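Local structure of archaeal actin homolog (Thermoplasma acidophilum, 2FSJ) at residues V297-P302 with I317-V323; F45-V51 with F75-A81; A229-L233 with V270-L275; P170-A176 with D203-I207. The protein polymerizes into helical bundles of filaments in a process that requires a nucleoside triphosphate, best ATP, and belongs to the actin-like ATPases. All blocks are in the same frame, centred on the assembly; numbering follows the deposited sequence.

Contact 1 (V297-P302 with I317-V323); sequences VTSLIP and IAPGTLV
Leu300 reaches across to Thr321 along almost its whole side chain. CB lies 3.8 Å from Thr321 OG1. CG comes closer to the same OG1, at 3.4 Å. With CG beside its backbone N (chi1 -82°), the chain runs along the Thr321 hydroxyl toward Ala318. CD1 ends 3.6 Å from Ala318 N, with Ala318 CB and Ile317 CB also about it. The backbone of Leu300 is bonded at both ends: N gives to Thr321 O at 2.9 Å, and O takes Val323 N in a nearly straight bond. Leu300 and Leu322 thus form a single bridge, and the chains run in the same direction. This bridge lies at strand 297-303, an outer strand of the sheet of the second lobe, which leads into the ATP-binding residues Gly305 to Asn308. A type II turn from Ala318 brings Thr321 up. There OG1 donates to Ala318 O at 2.6 Å, on a lone pair. With a valine in place of Thr321, that bond would be lost and the turn would probably be less firmly fixed. Val323 lies beside Ile301, CB to CG1 4.0 Å. Leu322 CD1 presses tightly on Pro302 CG, at 3.5 Å.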
loop_
_atom_site.group_PDB
_atom_site.type_symbol
_atom_site.label_atom_id
_atom_site.label_comp_id
_atom_site.label_asym_id
_atom_site.label_seq_id
_atom_site.Cartn_x
_atom_site.Cartn_y
_atom_site.Cartn_z
ATOM N N VAL A 297 20.855 9.044 11.642
ATOM C CA VAL A 297 20.332 8.066 10.680
ATOM C C VAL A 297 21.418 7.109 10.261
ATOM O O VAL A 297 22.434 7.540 9.709
ATOM C CB VAL A 297 19.740 8.735 9.406
ATOM C CG1 VAL A 297 19.286 7.674 8.386
ATOM C CG2 VAL A 297 18.561 9.632 9.785
ATOM N N THR A 298 21.201 5.807 10.497
ATOM C CA THR A 298 22.095 4.746 9.991
ATOM C C THR A 298 21.502 3.885 8.884
ATOM O O THR A 298 22.217 3.166 8.251
ATOM C CB THR A 298 22.522 3.826 11.139
ATOM O OG1 THR A 298 21.356 3.315 11.809
ATOM C CG2 THR A 298 23.252 4.614 12.234
ATOM N N SER A 299 20.190 3.916 8.673
ATOM C CA SER A 299 19.573 3.185 7.584
ATOM C C SER A 299 18.438 3.993 6.993
ATOM O O SER A 299 17.593 4.483 7.743
ATOM C CB SER A 299 19.011 1.826 8.035
ATOM O OG SER A 299 19.846 1.141 8.922
ATOM N N LEU A 300 18.465 4.156 5.669
ATOM C CA LEU A 300 17.402 4.802 4.876
ATOM C C LEU A 300 16.735 3.706 4.060
ATOM O O LEU A 300 17.426 2.998 3.317
ATOM C CB LEU A 300 17.975 5.833 3.899
ATOM C CG LEU A 300 18.323 7.247 4.357
ATOM C CD1 LEU A 300 19.098 7.994 3.249
ATOM C CD2 LEU A 300 17.117 8.063 4.804
ATOM N N ILE A 301 15.408 3.573 4.169
ATOM C CA ILE A 301 14.705 2.421 3.649
ATOM C C ILE A 301 13.542 2.849 2.744
ATOM O O ILE A 301 12.434 3.130 3.205
ATOM C CB ILE A 301 14.233 1.512 4.808
ATOM C CG1 ILE A 301 15.405 1.142 5.731
ATOM C CG2 ILE A 301 13.545 0.267 4.269
ATOM C CD1 ILE A 301 14.999 0.672 7.120
ATOM N N PRO A 302 13.807 2.965 1.460
ATOM C CA PRO A 302 12.735 3.332 0.531
ATOM C C PRO A 302 11.848 2.142 0.222
ATOM O O PRO A 302 12.346 1.071 -0.159
ATOM C CB PRO A 302 13.484 3.810 -0.693
ATOM C CG PRO A 302 14.955 3.983 -0.186
ATOM C CD PRO A 302 15.122 2.921 0.802
ATOM N N ILE A 317 20.129 12.029 1.257
ATOM C CA ILE A 317 19.773 12.472 2.608
ATOM C C ILE A 317 20.865 12.030 3.611
ATOM O O ILE A 317 21.223 12.771 4.518
ATOM C CB ILE A 317 18.333 11.949 3.049
ATOM C CG1 ILE A 317 17.225 12.425 2.100
ATOM C CG2 ILE A 317 18.023 12.353 4.471
ATOM C CD1 ILE A 317 16.017 11.573 2.097
ATOM N N ALA A 318 21.357 10.805 3.481
ATOM C CA ALA A 318 22.413 10.261 4.367
ATOM C C ALA A 318 23.298 9.217 3.656
ATOM O O ALA A 318 23.046 8.018 3.700
ATOM C CB ALA A 318 21.787 9.679 5.598
ATOM N N PRO A 319 24.312 9.702 2.942
ATOM C CA PRO A 319 25.158 8.850 2.107
ATOM C C PRO A 319 25.713 7.623 2.839
ATOM O O PRO A 319 26.131 7.714 3.982
ATOM C CB PRO A 319 26.265 9.825 1.658
ATOM C CG PRO A 319 25.565 11.086 1.554
ATOM C CD PRO A 319 24.662 11.123 2.765
ATOM N N GLY A 320 25.659 6.477 2.195
ATOM C CA GLY A 320 26.160 5.250 2.802
ATOM C C GLY A 320 25.161 4.444 3.638
ATOM O O GLY A 320 25.518 3.351 4.100
ATOM N N THR A 321 23.923 4.931 3.801
ATOM C CA THR A 321 22.969 4.289 4.689
ATOM C C THR A 321 21.846 3.617 3.945
ATOM O O THR A 321 20.930 3.080 4.568
ATOM C CB THR A 321 22.335 5.300 5.688
ATOM O OG1 THR A 321 21.565 6.286 4.990
ATOM C CG2 THR A 321 23.389 6.084 6.454
ATOM N N LEU A 322 21.864 3.697 2.629
ATOM C CA LEU A 322 20.736 3.224 1.849
ATOM C C LEU A 322 20.637 1.702 1.946
ATOM O O LEU A 322 21.616 0.966 1.737
ATOM C CB LEU A 322 20.832 3.692 0.397
ATOM C CG LEU A 322 19.657 3.307 -0.522
ATOM C CD1 LEU A 322 18.446 4.163 -0.191
ATOM C CD2 LEU A 322 20.002 3.393 -2.007
ATOM N N VAL A 323 19.443 1.243 2.298
ATOM C CA VAL A 323 19.111 -0.165 2.350
ATOM C C VAL A 323 18.197 -0.344 1.135
ATOM O O VAL A 323 17.170 0.287 1.057
ATOM C CB VAL A 323 18.383 -0.514 3.690
ATOM C CG1 VAL A 323 18.033 -2.000 3.779
ATOM C CG2 VAL A 323 19.206 -0.105 4.871
HETATM O O HOH W 1 14.422 0.169 -1.067
#

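Contact 2 (F45-V51 with F75-A81)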
loop_
_atom_site.group_PDB
_atom_site.type_symbol
_atom_site.label_atom_id
_atom_site.label_comp_id
_atom_site.label_asym_id
_atom_site.label_seq_id
_atom_site.Cartn_x
_atom_site.Cartn_y
_atom_site.Cartn_z
ATOM N N PHE A 45 -3.584 -7.176 -5.561
ATOM C CA PHE A 45 -4.473 -6.745 -6.614
ATOM C C PHE A 45 -4.815 -5.288 -6.397
ATOM O O PHE A 45 -4.762 -4.813 -5.274
ATOM C CB PHE A 45 -5.769 -7.603 -6.689
ATOM C CG PHE A 45 -6.559 -7.678 -5.358
ATOM C CD1 PHE A 45 -7.425 -6.715 -4.987
ATOM C CD2 PHE A 45 -6.416 -8.785 -4.550
ATOM C CE1 PHE A 45 -8.153 -6.809 -3.819
ATOM C CE2 PHE A 45 -7.079 -8.872 -3.351
ATOM C CZ PHE A 45 -7.953 -7.877 -2.983
ATOM N N PRO A 46 -5.169 -4.566 -7.464
ATOM C CA PRO A 46 -5.531 -3.158 -7.344
ATOM C C PRO A 46 -6.665 -2.878 -6.359
ATOM O O PRO A 46 -7.659 -3.626 -6.341
ATOM C CB PRO A 46 -5.917 -2.743 -8.800
ATOM C CG PRO A 46 -5.253 -3.763 -9.695
ATOM C CD PRO A 46 -5.218 -5.036 -8.859
ATOM N N SER A 47 -6.514 -1.825 -5.554
ATOM C CA SER A 47 -7.524 -1.398 -4.577
ATOM C C SER A 47 -8.680 -0.663 -5.256
ATOM O O SER A 47 -8.893 0.506 -5.046
ATOM C CB SER A 47 -6.915 -0.497 -3.477
ATOM O OG SER A 47 -6.061 -1.256 -2.684
ATOM N N ARG A 48 -9.450 -1.401 -6.034
ATOM C CA ARG A 48 -10.534 -0.881 -6.868
ATOM C C ARG A 48 -11.689 -1.850 -6.842
ATOM O O ARG A 48 -11.464 -3.050 -6.922
ATOM C CB ARG A 48 -10.087 -0.832 -8.323
ATOM C CG ARG A 48 -8.831 -0.115 -8.563
ATOM C CD ARG A 48 -8.483 0.024 -10.064
ATOM N NE ARG A 48 -7.328 0.909 -10.194
ATOM C CZ ARG A 48 -6.868 1.404 -11.338
ATOM N NH1 ARG A 48 -7.451 1.120 -12.503
ATOM N NH2 ARG A 48 -5.796 2.192 -11.307
ATOM N N TRP A 49 -12.910 -1.337 -6.756
ATOM C CA TRP A 49 -14.097 -2.184 -6.904
ATOM C C TRP A 49 -15.225 -1.400 -7.530
ATOM O O TRP A 49 -15.208 -0.135 -7.526
ATOM C CB TRP A 49 -14.530 -2.831 -5.593
ATOM C CG TRP A 49 -14.852 -1.909 -4.462
ATOM C CD1 TRP A 49 -13.972 -1.377 -3.558
ATOM C CD2 TRP A 49 -16.155 -1.466 -4.064
ATOM N NE1 TRP A 49 -14.651 -0.621 -2.633
ATOM C CE2 TRP A 49 -15.995 -0.664 -2.921
ATOM C CE3 TRP A 49 -17.456 -1.670 -4.567
ATOM C CZ2 TRP A 49 -17.079 -0.046 -2.270
ATOM C CZ3 TRP A 49 -18.521 -1.075 -3.931
ATOM C CH2 TRP A 49 -18.340 -0.269 -2.781
ATOM N N ALA A 50 -16.179 -2.135 -8.093
ATOM C CA ALA A 50 -17.340 -1.519 -8.753
ATOM C C ALA A 50 -18.562 -2.383 -8.532
ATOM O O ALA A 50 -18.493 -3.601 -8.639
ATOM C CB ALA A 50 -17.083 -1.379 -10.205
ATOM N N VAL A 51 -19.671 -1.734 -8.217
ATOM C CA VAL A 51 -20.931 -2.439 -8.026
ATOM C C VAL A 51 -21.376 -2.956 -9.387
ATOM O O VAL A 51 -21.178 -2.289 -10.415
ATOM C CB VAL A 51 -22.025 -1.500 -7.371
ATOM C CG1 VAL A 51 -23.425 -2.104 -7.453
ATOM C CG2 VAL A 51 -21.690 -1.265 -5.929
ATOM N N PHE A 75 -20.241 -6.957 -6.320
ATOM C CA PHE A 75 -19.167 -6.169 -6.839
ATOM C C PHE A 75 -18.088 -7.005 -7.554
ATOM O O PHE A 75 -17.883 -8.194 -7.284
ATOM C CB PHE A 75 -18.541 -5.337 -5.710
ATOM C CG PHE A 75 -17.873 -6.157 -4.631
ATOM C CD1 PHE A 75 -16.512 -6.451 -4.683
ATOM C CD2 PHE A 75 -18.608 -6.617 -3.539
ATOM C CE1 PHE A 75 -15.911 -7.195 -3.661
ATOM C CE2 PHE A 75 -18.000 -7.370 -2.516
ATOM C CZ PHE A 75 -16.646 -7.641 -2.591
ATOM N N ILE A 76 -17.365 -6.310 -8.427
ATOM C CA ILE A 76 -16.172 -6.814 -9.075
ATOM C C ILE A 76 -14.980 -5.952 -8.578
ATOM O O ILE A 76 -15.119 -4.780 -8.312
ATOM C CB ILE A 76 -16.414 -6.773 -10.604
ATOM C CG1 ILE A 76 -17.512 -7.804 -10.963
ATOM C CG2 ILE A 76 -15.170 -7.069 -11.428
ATOM C CD1 ILE A 76 -18.078 -7.577 -12.373
ATOM N N TYR A 77 -13.810 -6.555 -8.482
ATOM C CA TYR A 77 -12.685 -5.896 -7.846
ATOM C C TYR A 77 -11.372 -6.119 -8.622
ATOM O O TYR A 77 -11.299 -6.941 -9.531
ATOM C CB TYR A 77 -12.549 -6.387 -6.406
ATOM C CG TYR A 77 -12.258 -7.860 -6.336
ATOM C CD1 TYR A 77 -10.934 -8.344 -6.281
ATOM C CD2 TYR A 77 -13.300 -8.774 -6.288
ATOM C CE1 TYR A 77 -10.679 -9.729 -6.267
ATOM C CE2 TYR A 77 -13.071 -10.132 -6.257
ATOM C CZ TYR A 77 -11.760 -10.610 -6.263
ATOM O OH TYR A 77 -11.598 -11.957 -6.209
ATOM N N GLY A 78 -10.341 -5.370 -8.232
ATOM C CA GLY A 78 -9.023 -5.575 -8.768
ATOM C C GLY A 78 -8.918 -5.028 -10.170
ATOM O O GLY A 78 -9.565 -4.030 -10.518
ATOM N N LYS A 79 -8.144 -5.729 -10.992
ATOM C CA LYS A 79 -7.861 -5.279 -12.371
ATOM C C LYS A 79 -9.138 -5.270 -13.264
ATOM O O LYS A 79 -9.229 -4.506 -14.215
ATOM C CB LYS A 79 -6.737 -6.111 -12.987
ATOM C CG LYS A 79 -7.009 -7.614 -13.143
ATOM C CD LYS A 79 -5.792 -8.362 -13.694
ATOM C CE LYS A 79 -6.113 -9.831 -13.957
ATOM N NZ LYS A 79 -4.900 -10.540 -14.561
ATOM N N TYR A 80 -10.153 -6.046 -12.892
ATOM C CA TYR A 80 -11.443 -6.060 -13.632
ATOM C C TYR A 80 -12.431 -4.966 -13.335
ATOM O O TYR A 80 -13.381 -4.787 -14.108
ATOM C CB TYR A 80 -12.151 -7.389 -13.420
ATOM C CG TYR A 80 -11.302 -8.501 -13.882
ATOM C CD1 TYR A 80 -10.913 -8.585 -15.203
ATOM C CD2 TYR A 80 -10.811 -9.435 -12.990
ATOM C CE1 TYR A 80 -10.076 -9.607 -15.630
ATOM C CE2 TYR A 80 -9.994 -10.448 -13.412
ATOM C CZ TYR A 80 -9.626 -10.514 -14.741
ATOM O OH TYR A 80 -8.804 -11.521 -15.168
ATOM N N ALA A 81 -12.265 -4.256 -12.221
ATOM C CA ALA A 81 -13.202 -3.200 -11.875
ATOM C C ALA A 81 -13.006 -2.055 -12.849
ATOM O O ALA A 81 -11.951 -1.444 -12.870
ATOM C CB ALA A 81 -13.028 -2.734 -10.457
#
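The Phe45 ring receives the edge of Tyr77 on one face, CD1 offset toward the rim. The pair is edge-to-face, with ring centroids 5.4 Å apart and planes at 61°. At the edge of the Trp49 ring, in its plane, lies Val51 CG2. Trp49 CE3 also meets Phe75 CB at 4.0 Å. Trp49, Phe75 and Tyr77 share one face of the sheet, against helix 101-111. Strand 74-77 is the outer strand of the first-lobe sheet of the actin-like fold and pairs with strand 42-52; segments 49-51 and 75-77 run antiparallel, 162° between their directions. Ala50 and Ile76 form the hydrogen-bonded pair, each N to the other's O. Gly78 N bonds to Arg48 O at 2.9 Å. On the other face Ala50 CB touches Ala81 CB at 4.3 Å. Pro46 lays its ring against the turn, CG to Lys79 N 3.7 Å. Replacing Pro46 by a glycine would strip away this ring, and would probably open a gap beside Gly78 and Lys79. Tyr77 OH bonds to Glu110, Trp49 NE1 to Glu99 O, and Arg48 makes a salt bridge to Asp248. The contact is thus apolar and backbone-bonded within, while the Arg48 charge is probably balanced by Asp248 of the second lobe.

Contact 3 (A229-L233 with V270-L275)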
loop_
_atom_site.group_PDB
_atom_site.type_symbol
_atom_site.label_atom_id
_atom_site.label_comp_id
_atom_site.label_asym_id
_atom_site.label_seq_id
_atom_site.Cartn_x
_atom_site.Cartn_y
_atom_site.Cartn_z
ATOM N N ALA A 229 3.420 13.232 -10.133
ATOM C CA ALA A 229 4.227 13.051 -11.349
ATOM C C ALA A 229 3.354 12.633 -12.532
ATOM O O ALA A 229 3.542 13.157 -13.621
ATOM C CB ALA A 229 5.376 12.047 -11.132
ATOM N N ILE A 230 2.381 11.750 -12.287
ATOM C CA ILE A 230 1.423 11.315 -13.329
ATOM C C ILE A 230 0.576 12.508 -13.824
ATOM O O ILE A 230 0.398 12.710 -15.041
ATOM C CB ILE A 230 0.507 10.201 -12.795
ATOM C CG1 ILE A 230 1.323 8.940 -12.476
ATOM C CG2 ILE A 230 -0.592 9.856 -13.792
ATOM C CD1 ILE A 230 0.630 8.013 -11.489
ATOM N N SER A 231 0.113 13.334 -12.893
ATOM C CA SER A 231 -0.666 14.518 -13.282
ATOM C C SER A 231 0.185 15.520 -14.039
ATOM O O SER A 231 -0.283 16.126 -15.034
ATOM C CB SER A 231 -1.311 15.191 -12.070
ATOM O OG SER A 231 -2.333 14.312 -11.597
ATOM N N ALA A 232 1.406 15.715 -13.594
ATOM C CA ALA A 232 2.319 16.628 -14.299
ATOM C C ALA A 232 2.614 16.141 -15.744
ATOM O O ALA A 232 2.626 16.923 -16.671
ATOM C CB ALA A 232 3.619 16.846 -13.517
ATOM N N LEU A 233 2.795 14.836 -15.935
ATOM C CA LEU A 233 3.046 14.294 -17.262
ATOM C C LEU A 233 1.790 14.395 -18.141
ATOM O O LEU A 233 1.868 14.698 -19.339
ATOM C CB LEU A 233 3.548 12.839 -17.165
ATOM C CG LEU A 233 3.835 12.096 -18.500
ATOM C CD1 LEU A 233 4.721 12.894 -19.407
ATOM C CD2 LEU A 233 4.440 10.718 -18.299
ATOM N N VAL A 270 10.738 12.273 -21.131
ATOM C CA VAL A 270 9.756 13.253 -20.674
ATOM C C VAL A 270 9.530 13.154 -19.143
ATOM O O VAL A 270 9.405 14.166 -18.434
ATOM C CB VAL A 270 8.392 13.063 -21.417
ATOM C CG1 VAL A 270 7.415 14.129 -21.032
ATOM C CG2 VAL A 270 8.563 13.088 -22.944
ATOM N N SER A 271 9.439 11.935 -18.648
ATOM C CA SER A 271 9.110 11.709 -17.262
ATOM C C SER A 271 10.305 12.009 -16.361
ATOM O O SER A 271 10.141 12.318 -15.178
ATOM C CB SER A 271 8.578 10.285 -17.071
ATOM O OG SER A 271 9.602 9.312 -17.153
ATOM N N GLY A 272 11.512 11.946 -16.918
ATOM C CA GLY A 272 12.719 12.088 -16.133
ATOM C C GLY A 272 12.792 13.309 -15.228
ATOM O O GLY A 272 12.947 13.177 -14.014
ATOM N N PRO A 273 12.726 14.493 -15.801
ATOM C CA PRO A 273 12.684 15.753 -15.040
ATOM C C PRO A 273 11.521 15.933 -14.031
ATOM O O PRO A 273 11.692 16.608 -13.009
ATOM C CB PRO A 273 12.590 16.796 -16.154
ATOM C CG PRO A 273 13.209 16.130 -17.291
ATOM C CD PRO A 273 12.761 14.734 -17.254
ATOM N N ILE A 274 10.366 15.342 -14.322
ATOM C CA ILE A 274 9.188 15.408 -13.452
ATOM C C ILE A 274 9.471 14.512 -12.218
ATOM O O ILE A 274 9.237 14.913 -11.099
ATOM C CB ILE A 274 7.943 14.923 -14.227
ATOM C CG1 ILE A 274 7.613 15.899 -15.387
ATOM C CG2 ILE A 274 6.769 14.754 -13.324
ATOM C CD1 ILE A 274 6.845 15.274 -16.459
ATOM N N LEU A 275 9.984 13.319 -12.449
ATOM C CA LEU A 275 10.382 12.399 -11.382
ATOM C C LEU A 275 11.509 12.903 -10.502
ATOM O O LEU A 275 11.501 12.687 -9.275
ATOM C CB LEU A 275 10.719 11.015 -11.950
ATOM C CG LEU A 275 9.532 10.207 -12.484
ATOM C CD1 LEU A 275 10.046 9.010 -13.356
ATOM C CD2 LEU A 275 8.591 9.748 -11.419
#
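Ser271 turns its hydroxyl away from Leu233, and two carbonyl oxygens hold it: OG bonds to Leu254 O and, weakly, to Gly267 O. Those bonds lie outside the two segments; the side chains that meet across them are apolar. Ser271 CB faces Leu233 CD2 at 4.3 Å. Ile274 does most of the work. With CG1 beside the backbone N (chi1 -66°), CG2 enters between Ala229 and Ala232, and meets Ala229 CB and Ala232 CB alike at 3.8 Å. It also rests on Ala229 O, which already takes the helix bond of Leu233 N. Ile274 CD1 goes the other way, onto Leu233 CA at 4.0 Å. The axes of these short segments come within 9.6 Å, at 133° between their directions; the small alanines leave the place that CG2 fills. The helices are 226-241 and the long 268-290, both in the C-terminal part of this actin homolog. With helix 247-253, where Ala253 touches Leu233, they form a small helical group, consistent with the outer subdomain of the second lobe in actins. The chain of 270-275 is kinked at Pro273, whose N makes no bond to the turn before. At one end Leu233 CD1 and Val270 CG1 are tight, 3.4 Å apart, and the two side chains cross at about a right angle. At the other end Leu275 CD2 touches Ala229 CB at 4.0 Å.

Contact 4 (P170-A176 with D203-I207); sequences PQGVGAA and DVLTI
Asp203 faces Gln171 near the start of strand 202-208. Its CB comes 3.9 Å from Gln171 NE2, and the amide and carboxylate planes are 43° apart. NE2 itself is bonded elsewhere, to Asp92 OD2 and weakly to Asp196 OD2. A water joins Asp203 to the other segment instead. It donates to Asp203 OD2 at 2.5 Å, which is short, and to Gln171 O at 2.7 Å. A buried carbonyl is thereby given a partner. Leu205 comes next and meets four residues. CG stands anti to the backbone N (chi1 -179°), which sends the branches up to the start of the helix. CD1 rests on Gln171 O at 3.7 Å and looks toward Pro170 CB. CD2 lies against Val173 CG2, also at 3.7 Å, and against Gly172 C. Gly172 is the N-cap residue of helix 173-182. It has positive phi, and a CB here would run into Leu205 CB, so the lack of a side chain probably lets the strand come this close. Its O accepts from Ala176 N in the first turn. Ile207 CD1 touches Ala176 CB at 3.8 Å and Val173 CG2 at 4.2 Å, one turn apart on the helix. Side chains of the alternate residues Asp203, Leu205 and Ile207 thus form one face of the strand under the helix start. Strand 158-170 belongs to the first sheet and strand 202-208 to the second. Helix 173-182 leads from one to the other, consistent with the interdomain helix of the actin fold.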
loop_
_atom_site.group_PDB
_atom_site.type_symbol
_atom_site.label_atom_id
_atom_site.label_comp_id
_atom_site.label_asym_id
_atom_site.label_seq_id
_atom_site.Cartn_x
_atom_site.Cartn_y
_atom_site.Cartn_z
ATOM N N PRO A 170 2.088 0.367 13.202
ATOM C CA PRO A 170 2.194 1.547 12.337
ATOM C C PRO A 170 2.796 1.211 10.998
ATOM O O PRO A 170 3.730 0.408 10.924
ATOM C CB PRO A 170 3.101 2.494 13.143
ATOM C CG PRO A 170 2.827 2.130 14.545
ATOM C CD PRO A 170 2.792 0.612 14.465
ATOM N N GLN A 171 2.254 1.790 9.920
ATOM C CA GLN A 171 2.839 1.642 8.624
ATOM C C GLN A 171 4.325 2.117 8.691
ATOM O O GLN A 171 4.648 3.124 9.353
ATOM C CB GLN A 171 2.058 2.495 7.611
ATOM C CG GLN A 171 2.509 2.336 6.178
ATOM C CD GLN A 171 1.475 2.914 5.190
ATOM O OE1 GLN A 171 0.270 2.656 5.337
ATOM N NE2 GLN A 171 1.934 3.708 4.244
ATOM N N GLY A 172 5.203 1.357 8.070
ATOM C CA GLY A 172 6.629 1.552 8.218
ATOM C C GLY A 172 7.281 0.684 9.286
ATOM O O GLY A 172 8.387 0.199 9.105
ATOM N N VAL A 173 6.637 0.539 10.421
ATOM C CA VAL A 173 7.132 -0.365 11.457
ATOM C C VAL A 173 7.036 -1.808 10.966
ATOM O O VAL A 173 7.933 -2.587 11.245
ATOM C CB VAL A 173 6.362 -0.174 12.790
ATOM C CG1 VAL A 173 6.614 -1.307 13.793
ATOM C CG2 VAL A 173 6.723 1.162 13.390
ATOM N N GLY A 174 5.947 -2.147 10.259
ATOM C CA GLY A 174 5.822 -3.466 9.626
ATOM C C GLY A 174 7.030 -3.783 8.760
ATOM O O GLY A 174 7.684 -4.806 8.944
ATOM N N ALA A 175 7.391 -2.885 7.855
ATOM C CA ALA A 175 8.528 -3.100 7.016
ATOM C C ALA A 175 9.876 -3.236 7.795
ATOM O O ALA A 175 10.712 -4.101 7.493
ATOM C CB ALA A 175 8.632 -1.986 5.987
ATOM N N ALA A 176 10.099 -2.339 8.738
ATOM C CA ALA A 176 11.326 -2.383 9.549
ATOM C C ALA A 176 11.450 -3.713 10.360
ATOM O O ALA A 176 12.540 -4.304 10.483
ATOM C CB ALA A 176 11.334 -1.217 10.437
ATOM N N ASP A 203 4.745 8.545 3.199
ATOM C CA ASP A 203 4.686 8.272 4.640
ATOM C C ASP A 203 6.129 8.054 5.072
ATOM O O ASP A 203 6.832 7.135 4.568
ATOM C CB ASP A 203 3.855 7.022 4.845
ATOM C CG ASP A 203 3.460 6.804 6.274
ATOM O OD1 ASP A 203 2.422 7.406 6.675
ATOM O OD2 ASP A 203 4.138 6.077 7.062
ATOM N N VAL A 204 6.568 8.865 6.021
ATOM C CA VAL A 204 7.926 8.793 6.540
ATOM C C VAL A 204 7.831 8.365 7.988
ATOM O O VAL A 204 7.253 9.079 8.828
ATOM C CB VAL A 204 8.643 10.113 6.413
ATOM C CG1 VAL A 204 10.084 10.046 7.021
ATOM C CG2 VAL A 204 8.618 10.589 4.921
ATOM N N LEU A 205 8.383 7.199 8.270
ATOM C CA LEU A 205 8.411 6.675 9.619
ATOM C C LEU A 205 9.863 6.557 10.093
ATOM O O LEU A 205 10.682 5.825 9.487
ATOM C CB LEU A 205 7.693 5.333 9.681
ATOM C CG LEU A 205 7.760 4.895 11.143
ATOM C CD1 LEU A 205 6.475 5.040 11.913
ATOM C CD2 LEU A 205 8.516 3.634 11.378
ATOM N N THR A 206 10.179 7.320 11.137
ATOM C CA THR A 206 11.496 7.261 11.787
ATOM C C THR A 206 11.383 6.358 13.001
ATOM O O THR A 206 10.486 6.504 13.803
ATOM C CB THR A 206 11.961 8.678 12.148
ATOM O OG1 THR A 206 12.177 9.403 10.937
ATOM C CG2 THR A 206 13.336 8.681 12.865
ATOM N N ILE A 207 12.269 5.379 13.049
ATOM C CA ILE A 207 12.311 4.351 14.085
ATOM C C ILE A 207 13.662 4.351 14.820
ATOM O O ILE A 207 14.709 4.468 14.207
ATOM C CB ILE A 207 11.981 2.984 13.418
ATOM C CG1 ILE A 207 11.429 1.981 14.423
ATOM C CG2 ILE A 207 13.159 2.442 12.617
ATOM C CD1 ILE A 207 10.869 0.676 13.755
HETATM O O HOH W 2 3.478 5.559 9.459
#

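Along the chain, contact 2 closes first, then contact 4, contact 3 and contact 1, none inside another. Contact 2 belongs to the sheet of the first lobe. Contacts 1 and 4 reach the sheet of the second lobe, with centres 14 Å apart and nearest atoms about 5 Å apart. Contact 4 lies where helix 173-182 passes from the first lobe to the second, so it joins the two. Contact 3 lies apart among helices, its centre 25 Å from that of contact 1, and helix 268-290 is followed by strand 297-303. Contacts 1 and 2 lie on opposite sides of the chain's centre, 36 Å apart between centres. The layout matches a two-lobed actin fold, with ATP-binding residues drawn from both lobes.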